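Side-chain contacts in shikimate kinase (Aquifex aeolicus, PDB 2PT5), which probably phosphorylates the 3-hydroxyl group of shikimate with ATP and magnesium, a step of the pathway to chorismate and the aromatic amino acids: residues A[3-8]-A[18-23]; A[85-90]-A[94-99]. One frame throughout, in Å; residues are numbered along the deposited sequence.

Interaction 1 of 2, residues A[3-8]-A[18-23]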
loop_
_atom_site.group_PDB
_atom_site.type_symbol
_atom_site.label_atom_id
_atom_site.label_comp_id
_atom_site.label_asym_id
_atom_site.label_seq_id
_atom_site.Cartn_x
_atom_site.Cartn_y
_atom_site.Cartn_z
ATOM N N ILE A 3 -7.505 -4.121 -8.342
ATOM C CA ILE A 3 -7.451 -2.830 -7.668
ATOM C C ILE A 3 -6.270 -2.783 -6.706
ATOM O O ILE A 3 -6.174 -3.589 -5.776
ATOM C CB ILE A 3 -8.743 -2.574 -6.883
ATOM C CG1 ILE A 3 -9.937 -2.559 -7.843
ATOM C CG2 ILE A 3 -8.639 -1.258 -6.124
ATOM C CD1 ILE A 3 -11.277 -2.623 -7.126
ATOM N N TYR A 4 -5.373 -1.832 -6.919
ATOM C CA TYR A 4 -4.209 -1.723 -6.051
ATOM C C TYR A 4 -4.306 -0.549 -5.097
ATOM O O TYR A 4 -4.623 0.567 -5.508
ATOM C CB TYR A 4 -2.935 -1.593 -6.888
ATOM C CG TYR A 4 -2.728 -2.730 -7.861
ATOM C CD1 TYR A 4 -3.221 -2.659 -9.163
ATOM C CD2 TYR A 4 -2.041 -3.883 -7.475
ATOM C CE1 TYR A 4 -3.033 -3.716 -10.065
ATOM C CE2 TYR A 4 -1.850 -4.946 -8.366
ATOM C CZ TYR A 4 -2.346 -4.855 -9.662
ATOM O OH TYR A 4 -2.152 -5.900 -10.552
ATOM N N LEU A 5 -4.027 -0.801 -3.822
ATOM C CA LEU A 5 -4.069 0.262 -2.825
ATOM C C LEU A 5 -2.638 0.628 -2.457
ATOM O O LEU A 5 -1.842 -0.238 -2.124
ATOM C CB LEU A 5 -4.827 -0.192 -1.575
ATOM C CG LEU A 5 -6.272 -0.670 -1.764
ATOM C CD1 LEU A 5 -6.882 -0.928 -0.395
ATOM C CD2 LEU A 5 -7.086 0.362 -2.534
ATOM N N ILE A 6 -2.312 1.915 -2.527
ATOM C CA ILE A 6 -0.964 2.359 -2.206
ATOM C C ILE A 6 -1.008 3.524 -1.232
ATOM O O ILE A 6 -2.021 4.217 -1.121
ATOM C CB ILE A 6 -0.198 2.775 -3.492
ATOM C CG1 ILE A 6 -0.756 4.086 -4.052
ATOM C CG2 ILE A 6 -0.341 1.692 -4.546
ATOM C CD1 ILE A 6 -0.123 4.513 -5.380
ATOM N N GLY A 7 0.092 3.729 -0.519
ATOM C CA GLY A 7 0.162 4.813 0.442
ATOM C C GLY A 7 1.012 4.393 1.624
ATOM O O GLY A 7 1.574 3.290 1.633
ATOM N N PHE A 8 1.099 5.254 2.633
ATOM C CA PHE A 8 1.903 4.931 3.802
ATOM C C PHE A 8 1.262 3.828 4.648
ATOM O O PHE A 8 0.047 3.596 4.601
ATOM C CB PHE A 8 2.165 6.191 4.649
ATOM C CG PHE A 8 2.911 7.271 3.908
ATOM C CD1 PHE A 8 2.226 8.341 3.325
ATOM C CD2 PHE A 8 4.292 7.195 3.746
ATOM C CE1 PHE A 8 2.906 9.322 2.587
ATOM C CE2 PHE A 8 4.981 8.167 3.012
ATOM C CZ PHE A 8 4.283 9.235 2.431
ATOM N N SER A 18 -9.887 -4.833 2.759
ATOM C CA SER A 18 -10.801 -5.906 3.138
ATOM C C SER A 18 -12.256 -5.485 2.926
ATOM O O SER A 18 -13.038 -6.222 2.321
ATOM C CB SER A 18 -10.594 -6.291 4.609
ATOM O OG SER A 18 -11.565 -7.244 5.025
ATOM N N LEU A 19 -12.613 -4.307 3.434
ATOM C CA LEU A 19 -13.968 -3.780 3.291
ATOM C C LEU A 19 -14.312 -3.662 1.806
ATOM O O LEU A 19 -15.402 -4.029 1.362
ATOM C CB LEU A 19 -14.076 -2.396 3.957
ATOM C CG LEU A 19 -14.068 -2.282 5.490
ATOM C CD1 LEU A 19 -13.971 -0.822 5.894
ATOM C CD2 LEU A 19 -15.341 -2.890 6.072
ATOM N N LEU A 20 -13.367 -3.143 1.038
ATOM C CA LEU A 20 -13.568 -2.982 -0.387
ATOM C C LEU A 20 -13.808 -4.331 -1.067
ATOM O O LEU A 20 -14.776 -4.490 -1.818
ATOM C CB LEU A 20 -12.344 -2.299 -1.011
ATOM C CG LEU A 20 -12.440 -1.881 -2.475
ATOM C CD1 LEU A 20 -13.606 -0.923 -2.675
ATOM C CD2 LEU A 20 -11.135 -1.207 -2.882
ATOM N N SER A 21 -12.937 -5.302 -0.802
ATOM C CA SER A 21 -13.067 -6.609 -1.441
ATOM C C SER A 21 -14.391 -7.269 -1.083
ATOM O O SER A 21 -14.958 -8.036 -1.868
ATOM C CB SER A 21 -11.910 -7.527 -1.042
ATOM O OG SER A 21 -12.195 -8.230 0.151
ATOM N N ARG A 22 -14.883 -6.964 0.108
ATOM C CA ARG A 22 -16.140 -7.531 0.561
ATOM C C ARG A 22 -17.349 -6.924 -0.144
ATOM O O ARG A 22 -18.328 -7.621 -0.399
ATOM C CB ARG A 22 -16.264 -7.376 2.077
ATOM C CG ARG A 22 -15.504 -8.465 2.812
ATOM C CD ARG A 22 -15.758 -8.421 4.302
ATOM N NE ARG A 22 -14.757 -7.638 5.016
ATOM C CZ ARG A 22 -14.898 -7.229 6.271
ATOM N NH1 ARG A 22 -16.012 -7.526 6.940
ATOM N NH2 ARG A 22 -13.920 -6.547 6.861
ATOM N N SER A 23 -17.278 -5.634 -0.466
ATOM C CA SER A 23 -18.377 -4.965 -1.153
ATOM C C SER A 23 -18.376 -5.256 -2.653
ATOM O O SER A 23 -19.371 -5.022 -3.329
ATOM C CB SER A 23 -18.283 -3.457 -0.959
ATOM O OG SER A 23 -17.159 -2.957 -1.651
#
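A small, wholly apolar contact joins I3 and L5 of strand 2-6 to L20 of helix 13-24, the strand and helix linked by the phosphate-binding loop of this P-loop kinase. All three side chains are buried. L20 carries the helix side: its CG lies anti to the backbone N (chi1 -172°), which brings it toward the sheet, and chi2 of 58° turns CD2, rather than CD1, onto the strand. There CD2 meets the CG2 branch of I3 tip to tip at 4.1 Å. The same L20 CD2 comes within 4.4 Å of L5 CD2, two residues further along the strand, so one leucine methyl serves two residues that face the helix. Branched aliphatic side chains suit this face, offering several methyls and no polar atom to satisfy. Away from this contact the helix carries polar groups: R22 grips S18 OG side-on through NE and NH2, both bonds bent, while S23 OG bonds to L20 O at 2.8 Å. V97 of the neighbouring strand and L161 of helix 150-162 extend the apolar layer beside I3. With only about 100 Å² buried, the contact rests on dispersion and hydrophobic burial, and no directional bond fixes how the methyls meet.

Interaction 2 of 2, residues A[85-90]-A[94-99]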
loop_
_atom_site.group_PDB
_atom_site.type_symbol
_atom_site.label_atom_id
_atom_site.label_comp_id
_atom_site.label_asym_id
_atom_site.label_seq_id
_atom_site.Cartn_x
_atom_site.Cartn_y
_atom_site.Cartn_z
ATOM N N GLU A 85 8.537 1.379 -10.851
ATOM C CA GLU A 85 8.452 0.244 -11.755
ATOM C C GLU A 85 7.212 -0.559 -11.357
ATOM O O GLU A 85 6.339 -0.837 -12.183
ATOM C CB GLU A 85 9.699 -0.630 -11.642
ATOM C CG GLU A 85 9.870 -1.605 -12.797
ATOM C CD GLU A 85 11.192 -2.347 -12.740
ATOM O OE1 GLU A 85 11.274 -3.383 -12.044
ATOM O OE2 GLU A 85 12.157 -1.886 -13.386
ATOM N N ALA A 86 7.143 -0.927 -10.081
ATOM C CA ALA A 86 6.016 -1.688 -9.565
ATOM C C ALA A 86 4.717 -0.925 -9.789
ATOM O O ALA A 86 3.675 -1.526 -10.054
ATOM C CB ALA A 86 6.210 -1.973 -8.078
ATOM N N LEU A 87 4.775 0.398 -9.689
ATOM C CA LEU A 87 3.579 1.207 -9.883
ATOM C C LEU A 87 3.132 1.155 -11.341
ATOM O O LEU A 87 1.937 1.050 -11.625
ATOM C CB LEU A 87 3.834 2.654 -9.442
ATOM C CG LEU A 87 2.646 3.629 -9.395
ATOM C CD1 LEU A 87 1.493 3.058 -8.565
ATOM C CD2 LEU A 87 3.117 4.943 -8.802
ATOM N N ASN A 88 4.086 1.222 -12.269
ATOM C CA ASN A 88 3.741 1.163 -13.686
ATOM C C ASN A 88 3.214 -0.220 -14.032
ATOM O O ASN A 88 2.329 -0.362 -14.875
ATOM C CB ASN A 88 4.946 1.516 -14.554
ATOM C CG ASN A 88 5.172 3.008 -14.633
ATOM O OD1 ASN A 88 4.249 3.768 -14.936
ATOM N ND2 ASN A 88 6.399 3.442 -14.365
ATOM N N PHE A 89 3.751 -1.243 -13.372
ATOM C CA PHE A 89 3.269 -2.601 -13.592
ATOM C C PHE A 89 1.800 -2.630 -13.155
ATOM O O PHE A 89 0.934 -3.124 -13.874
ATOM C CB PHE A 89 4.065 -3.601 -12.751
ATOM C CG PHE A 89 3.502 -5.001 -12.775
ATOM C CD1 PHE A 89 3.905 -5.916 -13.744
ATOM C CD2 PHE A 89 2.557 -5.400 -11.835
ATOM C CE1 PHE A 89 3.378 -7.208 -13.774
ATOM C CE2 PHE A 89 2.021 -6.693 -11.856
ATOM C CZ PHE A 89 2.434 -7.597 -12.828
HETATM N N MSE A 90 1.519 -2.079 -11.977
HETATM C CA MSE A 90 0.157 -2.065 -11.451
HETATM C C MSE A 90 -0.856 -1.429 -12.397
HETATM O O MSE A 90 -1.948 -1.959 -12.578
HETATM C CB MSE A 90 0.123 -1.355 -10.097
HETATM C CG MSE A 90 0.656 -2.208 -8.944
HETATM SE SE MSE A 90 0.660 -1.226 -7.283
HETATM C CE MSE A 90 2.571 -1.240 -6.896
ATOM N N GLY A 94 -4.437 -2.909 -13.662
ATOM C CA GLY A 94 -5.685 -2.402 -13.130
ATOM C C GLY A 94 -5.684 -0.958 -12.660
ATOM O O GLY A 94 -4.951 -0.113 -13.180
ATOM N N THR A 95 -6.523 -0.681 -11.667
ATOM C CA THR A 95 -6.655 0.658 -11.110
ATOM C C THR A 95 -5.862 0.784 -9.815
ATOM O O THR A 95 -5.989 -0.048 -8.907
ATOM C CB THR A 95 -8.136 0.987 -10.826
ATOM O OG1 THR A 95 -8.888 0.838 -12.034
ATOM C CG2 THR A 95 -8.290 2.417 -10.310
ATOM N N THR A 96 -5.035 1.824 -9.744
ATOM C CA THR A 96 -4.216 2.083 -8.575
ATOM C C THR A 96 -4.924 3.165 -7.781
ATOM O O THR A 96 -5.403 4.147 -8.346
ATOM C CB THR A 96 -2.784 2.526 -8.971
ATOM O OG1 THR A 96 -2.843 3.590 -9.930
ATOM C CG2 THR A 96 -2.022 1.355 -9.571
ATOM N N VAL A 97 -5.018 2.957 -6.472
ATOM C CA VAL A 97 -5.708 3.888 -5.586
ATOM C C VAL A 97 -4.811 4.358 -4.453
ATOM O O VAL A 97 -4.336 3.553 -3.646
ATOM C CB VAL A 97 -6.965 3.239 -4.952
ATOM C CG1 VAL A 97 -7.735 4.272 -4.157
ATOM C CG2 VAL A 97 -7.846 2.627 -6.035
ATOM N N PHE A 98 -4.608 5.667 -4.383
ATOM C CA PHE A 98 -3.770 6.245 -3.346
ATOM C C PHE A 98 -4.634 6.758 -2.206
ATOM O O PHE A 98 -5.442 7.667 -2.381
ATOM C CB PHE A 98 -2.905 7.381 -3.935
ATOM C CG PHE A 98 -2.138 8.188 -2.903
ATOM C CD1 PHE A 98 -1.654 7.601 -1.733
ATOM C CD2 PHE A 98 -1.869 9.542 -3.130
ATOM C CE1 PHE A 98 -0.918 8.343 -0.807
ATOM C CE2 PHE A 98 -1.129 10.298 -2.208
ATOM C CZ PHE A 98 -0.652 9.699 -1.047
ATOM N N ILE A 99 -4.479 6.140 -1.043
ATOM C CA ILE A 99 -5.214 6.554 0.142
ATOM C C ILE A 99 -4.267 7.532 0.825
ATOM O O ILE A 99 -3.317 7.145 1.513
ATOM C CB ILE A 99 -5.517 5.355 1.041
ATOM C CG1 ILE A 99 -6.381 4.355 0.265
ATOM C CG2 ILE A 99 -6.217 5.820 2.299
ATOM C CD1 ILE A 99 -6.578 3.012 0.971
#
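The turn from helix 84-91 into strand 95-100 closes a beta-alpha-beta crossover, and here M90, L87, G94 and T96 meet across it. At the bend the backbone amide of G94 donates to M90 O over 2.9 Å, approaching almost in line with the carbonyl (C=O...N angle 166°) and tying the last turn of the helix to the chain that leaves it. G94 has a nearly fully extended backbone, a conformation easily taken by glycine. One residue beyond T95, the T96 side chain points back at the helix and uses its methyl, CG2, for both apolar contacts. This methyl presses on M90 CB at 3.5 Å, closer than carbon atoms usually pack, and lies 4.0 Å from L87 CD1, the L87 and T96 side chains crossing at about a right angle. In L87, chi1 near 180° (-172°) swings CG toward the strand, and chi2 of 53° directs CD1 onto T96 CG2, nearer than the L87 CB would suggest. Threonine suits the spot: a compact beta-branched residue fits the strand, its methyl fills the narrow interface, and its OG1 is hydrogen-bonded outside the two segments. M90, a selenomethionine, meets T96 chiefly through its CB; beyond it the flexible chain bends away from the strand. It packs on L63 of helix 52-66 and Y4 of strand 2-6, while L87 lies on I6, so the helix packs against helix 52-66 and against the two adjacent strands 2-6 and 95-100.

In the fold
Interaction 1 closes before interaction 2 opens along the chain, and their centres are 12 Å apart on one five-stranded parallel sheet of order 2-3-1-4-5. Strands 2-6 and 95-100 are neighbours in it, probably hydrogen-bonded through Y4 N to T95 O (2.7 Å) and Y4 O to V97 N (2.6 Å). Helix 13-24 packs against one face of the sheet and helix 84-91 against the opposite face, so residues of strand 2-6 serve both layers: I3 and L5 one, Y4 and I6 the other. The central strand, which leads into the predicted ATP-binding loop, is thereby enclosed in the three-layer alpha/beta/alpha core of P-loop kinases.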